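Local coordinates for ChrR-like cupin domain-containing protein (Ralstonia eutropha JMP134, PDB 3EBR) that is of unknown function but has the cupin beta-barrel fold of the ChrR-like family and probably assembles as a tetramer, at residues T17-Y25 / M137-K145. Sequence-based numbering, arbitrary orientation.
Sequences TPWMPFAPY and MDRYLNYCK
The guanidinium of Arg139 lies over one face of the Phe22 ring, a cation-pi contact in which CZ stands 4.1 Å from the ring centroid. The two planes are inclined by 31°, and the overlap is shifted toward the ring rim, with NH2 nearest to CE1. Tyr25 CD2 sits at the edge of the Phe22 ring, in its plane. Near the guanidinium edge comes the carbonyl of Ala23: Arg139 NE donates to Ala23 O at 3.0 Å, in the carbonyl plane and on a lone pair, though the bond is bent and the oxygen lies 28° out of the guanidinium plane. NH2 adds a weak bond to the same oxygen. The shared acceptor, together with the salt bridge from NH1 to Glu131 on strand 127-131, probably restricts rotation of the guanidinium. The arginine runs extended through its first two torsions and then bends at chi3 (-57°), which brings NE round to Ala23.

Beside it, the Tyr143 ring is packed by apolar side chains. Selenomethionine Met20 covers one face, its CB 3.9 Å from the centroid in a CH-pi contact, and its SE approaches obliquely at 4.9 Å from that centroid, a Met-aromatic pair. Pro18 slides past the same ring, CG reaching Tyr143 CE1 at 3.5 Å, and Pro21 CD meets Tyr143 CE2 at 4.2 Å. Tyr143 also stacks with His147.

Phe22 centres an inverse gamma turn just after strand 20-21, which is outermost within this chain and pairs with strand 30-37. The arrangement packs the C-terminal helix 133-146 against the edge strand of the cupin beta-barrel.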
loop_
_atom_site.group_PDB
_atom_site.type_symbol
_atom_site.label_atom_id
_atom_site.label_comp_id
_atom_site.label_asym_id
_atom_site.label_seq_id
_atom_site.Cartn_x
_atom_site.Cartn_y
_atom_site.Cartn_z
ATOM N N THR A 17 15.979 17.443 10.230
ATOM C CA THR A 17 14.692 17.899 9.750
ATOM C C THR A 17 14.168 18.737 10.940
ATOM O O THR A 17 14.132 18.236 12.070
ATOM C CB THR A 17 13.778 16.745 9.323
ATOM O OG1 THR A 17 12.498 17.284 8.979
ATOM C CG2 THR A 17 13.616 15.705 10.424
ATOM N N PRO A 18 13.790 20.014 10.711
ATOM C CA PRO A 18 13.374 20.815 11.869
ATOM C C PRO A 18 11.955 20.612 12.414
ATOM O O PRO A 18 11.053 20.206 11.676
ATOM C CB PRO A 18 13.468 22.255 11.327
ATOM C CG PRO A 18 13.177 22.143 9.911
ATOM C CD PRO A 18 13.713 20.806 9.462
ATOM N N TRP A 19 11.809 20.870 13.724
ATOM C CA TRP A 19 10.519 20.886 14.393
ATOM C C TRP A 19 9.973 22.203 13.914
ATOM O O TRP A 19 10.720 23.182 13.879
ATOM C CB TRP A 19 10.571 20.918 15.916
ATOM C CG TRP A 19 10.720 19.625 16.599
ATOM C CD1 TRP A 19 11.831 19.125 17.195
ATOM C CD2 TRP A 19 9.679 18.663 16.800
ATOM N NE1 TRP A 19 11.552 17.900 17.762
ATOM C CE2 TRP A 19 10.235 17.592 17.534
ATOM C CE3 TRP A 19 8.322 18.604 16.427
ATOM C CZ2 TRP A 19 9.487 16.452 17.889
ATOM C CZ3 TRP A 19 7.573 17.477 16.785
ATOM C CH2 TRP A 19 8.160 16.415 17.513
HETATM N N MSE A 20 8.699 22.249 13.558
HETATM C CA MSE A 20 8.094 23.484 13.071
HETATM C C MSE A 20 6.629 23.592 13.469
HETATM O O MSE A 20 5.956 22.571 13.556
HETATM C CB MSE A 20 8.239 23.561 11.554
HETATM C CG MSE A 20 7.589 22.403 10.758
HETATM SE SE MSE A 20 7.881 22.542 8.849
HETATM C CE MSE A 20 7.237 24.055 8.699
ATOM N N PRO A 21 6.130 24.824 13.681
ATOM C CA PRO A 21 4.733 24.992 14.066
ATOM C C PRO A 21 3.818 24.610 12.918
ATOM O O PRO A 21 4.185 24.807 11.752
ATOM C CB PRO A 21 4.620 26.485 14.372
ATOM C CG PRO A 21 5.762 27.106 13.706
ATOM C CD PRO A 21 6.824 26.119 13.550
ATOM N N PHE A 22 2.628 24.106 13.246
ATOM C CA PHE A 22 1.655 23.665 12.250
ATOM C C PHE A 22 0.923 24.935 11.736
ATOM O O PHE A 22 -0.268 25.144 11.987
ATOM C CB PHE A 22 0.736 22.586 12.864
ATOM C CG PHE A 22 0.148 21.626 11.852
ATOM C CD1 PHE A 22 -0.944 21.977 11.070
ATOM C CD2 PHE A 22 0.689 20.346 11.703
ATOM C CE1 PHE A 22 -1.476 21.077 10.137
ATOM C CE2 PHE A 22 0.162 19.441 10.786
ATOM C CZ PHE A 22 -0.922 19.810 9.997
ATOM N N ALA A 23 1.665 25.761 10.986
ATOM C CA ALA A 23 1.195 27.038 10.461
ATOM C C ALA A 23 0.325 26.845 9.224
ATOM O O ALA A 23 0.574 25.922 8.454
ATOM C CB ALA A 23 2.376 27.923 10.119
ATOM N N PRO A 24 -0.659 27.741 8.985
ATOM C CA PRO A 24 -1.058 28.938 9.730
ATOM C C PRO A 24 -2.163 28.701 10.783
ATOM O O PRO A 24 -2.712 29.675 11.307
ATOM C CB PRO A 24 -1.569 29.843 8.600
ATOM C CG PRO A 24 -2.257 28.889 7.671
ATOM C CD PRO A 24 -1.545 27.553 7.814
ATOM N N TYR A 25 -2.409 27.448 11.171
ATOM C CA TYR A 25 -3.494 27.117 12.101
ATOM C C TYR A 25 -3.124 27.202 13.564
ATOM O O TYR A 25 -3.906 27.737 14.347
ATOM C CB TYR A 25 -4.012 25.702 11.834
ATOM C CG TYR A 25 -4.371 25.454 10.388
ATOM C CD1 TYR A 25 -5.472 26.092 9.797
ATOM C CD2 TYR A 25 -3.632 24.554 9.618
ATOM C CE1 TYR A 25 -5.807 25.850 8.456
ATOM C CE2 TYR A 25 -3.958 24.310 8.295
ATOM C CZ TYR A 25 -5.042 24.956 7.715
ATOM O OH TYR A 25 -5.340 24.681 6.402
HETATM N N MSE A 137 4.401 19.541 2.156
HETATM C CA MSE A 137 5.576 19.970 1.415
HETATM C C MSE A 137 5.682 21.498 1.397
HETATM O O MSE A 137 6.788 22.019 1.565
HETATM C CB MSE A 137 5.528 19.416 -0.023
HETATM C CG MSE A 137 6.750 19.690 -0.889
HETATM SE SE MSE A 137 8.339 18.805 -0.218
HETATM C CE MSE A 137 7.914 16.936 -0.796
ATOM N N ASP A 138 4.556 22.193 1.168
ATOM C CA ASP A 138 4.517 23.665 1.159
ATOM C C ASP A 138 5.001 24.206 2.489
ATOM O O ASP A 138 5.851 25.083 2.505
ATOM C CB ASP A 138 3.109 24.240 0.866
ATOM C CG ASP A 138 2.668 24.095 -0.606
ATOM O OD1 ASP A 138 3.450 23.650 -1.480
ATOM O OD2 ASP A 138 1.506 24.461 -0.891
ATOM N N ARG A 139 4.485 23.656 3.587
ATOM C CA ARG A 139 4.888 24.066 4.936
ATOM C C ARG A 139 6.383 23.784 5.186
ATOM O O ARG A 139 7.093 24.668 5.656
ATOM C CB ARG A 139 3.988 23.385 5.973
ATOM C CG ARG A 139 4.314 23.656 7.439
ATOM C CD ARG A 139 3.445 23.009 8.502
ATOM N NE ARG A 139 2.020 23.318 8.410
ATOM C CZ ARG A 139 1.126 22.678 7.653
ATOM N NH1 ARG A 139 1.453 21.663 6.848
ATOM N NH2 ARG A 139 -0.136 23.078 7.684
ATOM N N TYR A 140 6.841 22.574 4.849
ATOM C CA TYR A 140 8.255 22.188 5.010
ATOM C C TYR A 140 9.181 23.126 4.223
ATOM O O TYR A 140 10.125 23.672 4.791
ATOM C CB TYR A 140 8.478 20.713 4.624
ATOM C CG TYR A 140 9.936 20.301 4.676
ATOM C CD1 TYR A 140 10.567 20.049 5.898
ATOM C CD2 TYR A 140 10.689 20.169 3.502
ATOM C CE1 TYR A 140 11.920 19.684 5.953
ATOM C CE2 TYR A 140 12.038 19.809 3.547
ATOM C CZ TYR A 140 12.648 19.561 4.773
ATOM O OH TYR A 140 13.980 19.206 4.821
ATOM N N LEU A 141 8.876 23.340 2.944
ATOM C CA LEU A 141 9.666 24.245 2.089
ATOM C C LEU A 141 9.524 25.733 2.486
ATOM O O LEU A 141 10.498 26.469 2.344
ATOM C CB LEU A 141 9.325 24.037 0.603
ATOM C CG LEU A 141 9.645 22.668 -0.020
ATOM C CD1 LEU A 141 9.068 22.584 -1.422
ATOM C CD2 LEU A 141 11.145 22.387 -0.036
ATOM N N ASN A 142 8.342 26.175 2.943
ATOM C CA ASN A 142 8.137 27.584 3.394
ATOM C C ASN A 142 8.952 27.927 4.656
ATOM O O ASN A 142 9.486 29.032 4.748
ATOM C CB ASN A 142 6.646 27.945 3.629
ATOM C CG ASN A 142 5.821 28.084 2.329
ATOM O OD1 ASN A 142 6.342 28.377 1.250
ATOM N ND2 ASN A 142 4.511 27.879 2.454
ATOM N N TYR A 143 9.019 26.997 5.615
ATOM C CA TYR A 143 9.809 27.179 6.852
ATOM C C TYR A 143 11.293 27.189 6.543
ATOM O O TYR A 143 12.028 27.999 7.114
ATOM C CB TYR A 143 9.494 26.082 7.864
ATOM C CG TYR A 143 10.279 26.067 9.171
ATOM C CD1 TYR A 143 11.539 25.458 9.259
ATOM C CD2 TYR A 143 9.737 26.599 10.340
ATOM C CE1 TYR A 143 12.258 25.436 10.461
ATOM C CE2 TYR A 143 10.448 26.576 11.551
ATOM C CZ TYR A 143 11.706 25.996 11.601
ATOM O OH TYR A 143 12.404 25.972 12.786
ATOM N N CYS A 144 11.729 26.244 5.704
ATOM C CA CYS A 144 13.133 26.157 5.278
ATOM C C CYS A 144 13.589 27.434 4.578
ATOM O O CYS A 144 14.645 27.951 4.921
ATOM C CB CYS A 144 13.379 24.939 4.366
ATOM S SG CYS A 144 13.339 23.341 5.220
ATOM N N LYS A 145 12.788 27.921 3.622
ATOM C CA LYS A 145 13.091 29.163 2.875
ATOM C C LYS A 145 13.014 30.407 3.763
ATOM O O LYS A 145 13.746 31.361 3.513
ATOM C CB LYS A 145 12.167 29.342 1.665
#